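PDB 6DLM: Dhd127_b, which is a computationally designed helical hairpin that pairs with its partner chain, Dhd127_a, to form a coiled-coil heterodimer. Local coordinates for residues V46-L49 with V50-K54; A57-I60 with R61-S64. All coordinates share one frame; numbering follows the deposited sequence.

Interaction 1: residues V46-L49 with V50-K54; sequences VREL and VRRSK
Val50, Arg51, Arg52 and Ser53 each donate a backbone N-H to the carbonyl four residues earlier, so 46-54 runs as unbroken alpha-helix. On its outer side Glu48 serves two arginines at once. Its CG stands anti to the backbone N (chi1 171°) and the chain bends at chi2, which turns the carboxylate along the helix toward the next turn. Arg51 lies beside it and grips it side-on: NE reaches Glu48 OE2 at 3.0 Å, and NH2 meets Glu48 OE1 on its syn side, also at 3.0 Å. The anti side of OE1 goes to Arg52 NE at 2.7 Å, from a guanidinium turned 84° to the carboxylate. Arg51 NH1 also pairs with Glu55. With an alanine at Glu48, Arg52 NE would probably lose its carboxylate partner and Arg51 keep only Glu55 of its two acids. On the inner side Ser53 OG hydrogen-bonds Leu49 O at 2.8 Å, doubling the backbone bond to that oxygen from the opposite face of the carbonyl plane; OG also bonds Gln29 of helix 7-37. Arg47 instead bridges to Glu37 of the Dhd127_a chain. Glu48-Arg51-Arg52 is an i to i+3 and i+4 salt-bridge network on the outside of a coiled-coil helix.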
# COMPACT_ATOMS: atom_id res chain seq x y z
N VAL B 46 15.40 11.95 3.59
CA VAL B 46 14.78 11.19 2.52
C VAL B 46 15.39 9.79 2.39
O VAL B 46 14.67 8.84 2.15
CB VAL B 46 14.81 11.92 1.16
CG1 VAL B 46 13.84 13.09 1.15
CG2 VAL B 46 16.22 12.35 0.80
N ARG B 47 16.71 9.64 2.54
CA ARG B 47 17.33 8.33 2.47
C ARG B 47 16.80 7.45 3.60
O ARG B 47 16.58 6.27 3.41
CB ARG B 47 18.85 8.43 2.55
CG ARG B 47 19.51 8.85 1.25
CD ARG B 47 19.39 7.77 0.18
NE ARG B 47 20.15 8.13 -1.01
CZ ARG B 47 20.10 7.48 -2.17
NH1 ARG B 47 19.33 6.42 -2.31
NH2 ARG B 47 20.84 7.89 -3.18
N GLU B 48 16.63 8.02 4.79
CA GLU B 48 16.07 7.27 5.91
C GLU B 48 14.61 6.85 5.64
O GLU B 48 14.22 5.75 5.99
CB GLU B 48 16.18 8.06 7.21
CG GLU B 48 15.44 7.44 8.38
CD GLU B 48 15.97 6.07 8.80
OE1 GLU B 48 15.32 5.42 9.63
OE2 GLU B 48 17.02 5.66 8.29
N LEU B 49 13.82 7.73 5.03
CA LEU B 49 12.43 7.39 4.67
C LEU B 49 12.39 6.23 3.67
O LEU B 49 11.52 5.38 3.75
CB LEU B 49 11.68 8.59 4.12
CG LEU B 49 11.46 9.72 5.12
CD1 LEU B 49 11.00 10.99 4.42
CD2 LEU B 49 10.47 9.29 6.19
N VAL B 50 13.31 6.24 2.72
CA VAL B 50 13.39 5.14 1.78
C VAL B 50 13.74 3.84 2.51
O VAL B 50 13.10 2.83 2.28
CB VAL B 50 14.47 5.40 0.71
CG1 VAL B 50 14.78 4.12 -0.05
CG2 VAL B 50 14.02 6.50 -0.23
N ARG B 51 14.70 3.88 3.41
CA ARG B 51 15.08 2.68 4.16
C ARG B 51 13.90 2.15 4.98
O ARG B 51 13.61 0.97 4.95
CB ARG B 51 16.24 2.99 5.10
CG ARG B 51 16.88 1.77 5.74
CD ARG B 51 17.76 2.15 6.92
NE ARG B 51 16.98 2.66 8.03
CZ ARG B 51 16.23 1.89 8.82
NH1 ARG B 51 16.19 0.59 8.63
NH2 ARG B 51 15.53 2.43 9.81
N ARG B 52 13.21 3.02 5.69
CA ARG B 52 12.03 2.60 6.44
C ARG B 52 10.93 2.08 5.50
O ARG B 52 10.29 1.09 5.80
CB ARG B 52 11.48 3.75 7.27
CG ARG B 52 12.46 4.34 8.26
CD ARG B 52 11.80 5.42 9.11
NE ARG B 52 12.75 6.04 10.02
CZ ARG B 52 12.45 7.01 10.87
NH1 ARG B 52 11.22 7.48 10.93
NH2 ARG B 52 13.39 7.51 11.65
N SER B 53 10.75 2.72 4.36
CA SER B 53 9.73 2.26 3.43
C SER B 53 10.02 0.82 2.98
O SER B 53 9.11 0.02 2.92
CB SER B 53 9.66 3.17 2.21
OG SER B 53 9.16 4.44 2.56
N LYS B 54 11.28 0.51 2.71
CA LYS B 54 11.61 -0.85 2.33
C LYS B 54 11.26 -1.84 3.45
O LYS B 54 10.74 -2.91 3.17
CB LYS B 54 13.09 -0.95 1.97
CG LYS B 54 13.49 -0.28 0.67
CD LYS B 54 14.97 -0.45 0.41
CE LYS B 54 15.45 0.26 -0.84
NZ LYS B 54 16.90 0.60 -0.75

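Interaction 2: residues A57-I60 with R61-S64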
# COMPACT_ATOMS: atom_id res chain seq x y z
N ALA B 57 7.39 -2.13 3.63
CA ALA B 57 6.89 -2.85 2.46
C ALA B 57 7.15 -4.36 2.55
O ALA B 57 6.32 -5.15 2.12
CB ALA B 57 7.52 -2.31 1.19
N ASP B 58 8.29 -4.75 3.08
CA ASP B 58 8.58 -6.17 3.22
C ASP B 58 7.56 -6.85 4.15
O ASP B 58 7.07 -7.92 3.85
CB ASP B 58 9.98 -6.35 3.77
CG ASP B 58 10.33 -7.80 3.98
OD1 ASP B 58 11.09 -8.34 3.17
OD2 ASP B 58 9.81 -8.40 4.94
N GLU B 59 7.29 -6.23 5.29
CA GLU B 59 6.29 -6.73 6.22
C GLU B 59 4.88 -6.72 5.60
O GLU B 59 4.10 -7.63 5.82
CB GLU B 59 6.33 -5.93 7.52
CG GLU B 59 5.33 -6.37 8.57
CD GLU B 59 5.58 -7.78 9.08
OE1 GLU B 59 4.73 -8.28 9.83
OE2 GLU B 59 6.61 -8.39 8.72
N ILE B 60 4.56 -5.68 4.84
CA ILE B 60 3.26 -5.63 4.19
C ILE B 60 3.11 -6.80 3.21
O ILE B 60 2.07 -7.42 3.19
CB ILE B 60 3.07 -4.31 3.42
CG1 ILE B 60 2.80 -3.17 4.38
CG2 ILE B 60 1.93 -4.45 2.43
CD1 ILE B 60 3.08 -1.81 3.80
N ARG B 61 4.14 -7.09 2.43
CA ARG B 61 4.06 -8.21 1.52
C ARG B 61 3.89 -9.53 2.28
O ARG B 61 3.05 -10.33 1.91
CB ARG B 61 5.30 -8.24 0.62
CG ARG B 61 5.65 -9.60 0.04
CD ARG B 61 4.68 -10.07 -1.02
NE ARG B 61 4.67 -9.24 -2.21
CZ ARG B 61 3.90 -9.46 -3.27
NH1 ARG B 61 3.08 -10.49 -3.27
NH2 ARG B 61 3.94 -8.65 -4.31
N ARG B 62 4.64 -9.74 3.35
CA ARG B 62 4.47 -10.97 4.10
C ARG B 62 3.05 -11.10 4.68
O ARG B 62 2.44 -12.15 4.56
CB ARG B 62 5.48 -11.07 5.23
CG ARG B 62 5.33 -12.32 6.07
CD ARG B 62 6.26 -12.32 7.28
NE ARG B 62 5.77 -11.45 8.33
CZ ARG B 62 4.81 -11.79 9.17
NH1 ARG B 62 4.23 -12.98 9.06
NH2 ARG B 62 4.40 -10.95 10.10
N GLN B 63 2.53 -10.05 5.30
CA GLN B 63 1.17 -10.11 5.85
C GLN B 63 0.10 -10.31 4.78
O GLN B 63 -0.80 -11.11 4.95
CB GLN B 63 0.85 -8.86 6.65
CG GLN B 63 1.61 -8.77 7.94
CD GLN B 63 1.17 -7.62 8.83
OE1 GLN B 63 0.06 -7.12 8.70
NE2 GLN B 63 2.05 -7.21 9.72
N SER B 64 0.21 -9.57 3.68
CA SER B 64 -0.75 -9.69 2.60
C SER B 64 -0.76 -11.11 2.01
O SER B 64 -1.81 -11.68 1.82
CB SER B 64 -0.41 -8.70 1.50
OG SER B 64 -1.24 -8.87 0.37
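Glu59 presents its carboxylate to Arg62 and Gln63 one turn further along, an i to i+3 and i+4 polar cluster on a coiled-coil helix. The two partners are turned quite differently against it. Arg62 runs side by side with Glu59, both chains pointing the same way, and its guanidinium plane stands 46° from the carboxylate. It grips side-on with two nitrogens, one to each oxygen: NH2 approaches Glu59 OE1 at 2.7 Å, while NE makes the longer bond to Glu59 OE2 at 3.2 Å. Both oxygens are met on their syn sides. The grip is slightly skewed, for OE2 lies in the guanidinium plane but OE1 is tilted from it. A bend at chi3 of Arg62 (77°) brings NE and NH2 round to face the acid.

Gln63 instead crosses Glu59, its amide almost perpendicular to the carboxylate. With CG anti to its own carbonyl carbon, the glutamine chain runs close by the backbone oxygen of Glu59, Gln63 CG to Glu59 O 3.5 Å, before NE2 arrives at OE1. The glutamine is buried and touches His17 of helix 7-37, so the cluster reaches from the exposed arginine to the seam within the hairpin.

Ile60 points into the bundle, packing on Leu21 and Leu25 of helix 7-37 and on Val19 of the Dhd127_a chain. Arg61 bends at chi2 and chi3 toward that other chain, where NH2 forms a salt bridge with Glu23 of Dhd127_a; its NH1 pairs with Asp65 of its own helix. In the backbone, Ser64 N hydrogen-bonds Ile60 O at 2.9 Å. At the centre of the cluster Glu59 OE1 accepts a second donor besides the arginine: Gln63 NE2 reaches its anti side at 2.9 Å with a nearly straight N-H...O angle of 172°.

Overall arrangement
Both contacts are single-helix clusters on helix 44-75, their centres about 16 Å apart, with interaction 1 coming first along the chain. Glu48 and Glu59 are eleven residues apart and adopt the same bent shape, so the motif recurs on the same side of the helix. The difference lies in the i+4 partner: interaction 1 uses a second, exposed arginine and gathers two positive charges round one acid, whereas interaction 2 uses a neutral, buried glutamine. Each also has a buried side: 46-54 meets helix 7-37 through Val46 and Ser53, 57-64 through Ile60 and Gln63. Arg47, Lys54 and Arg61 carry the charge pairing across to Dhd127_a.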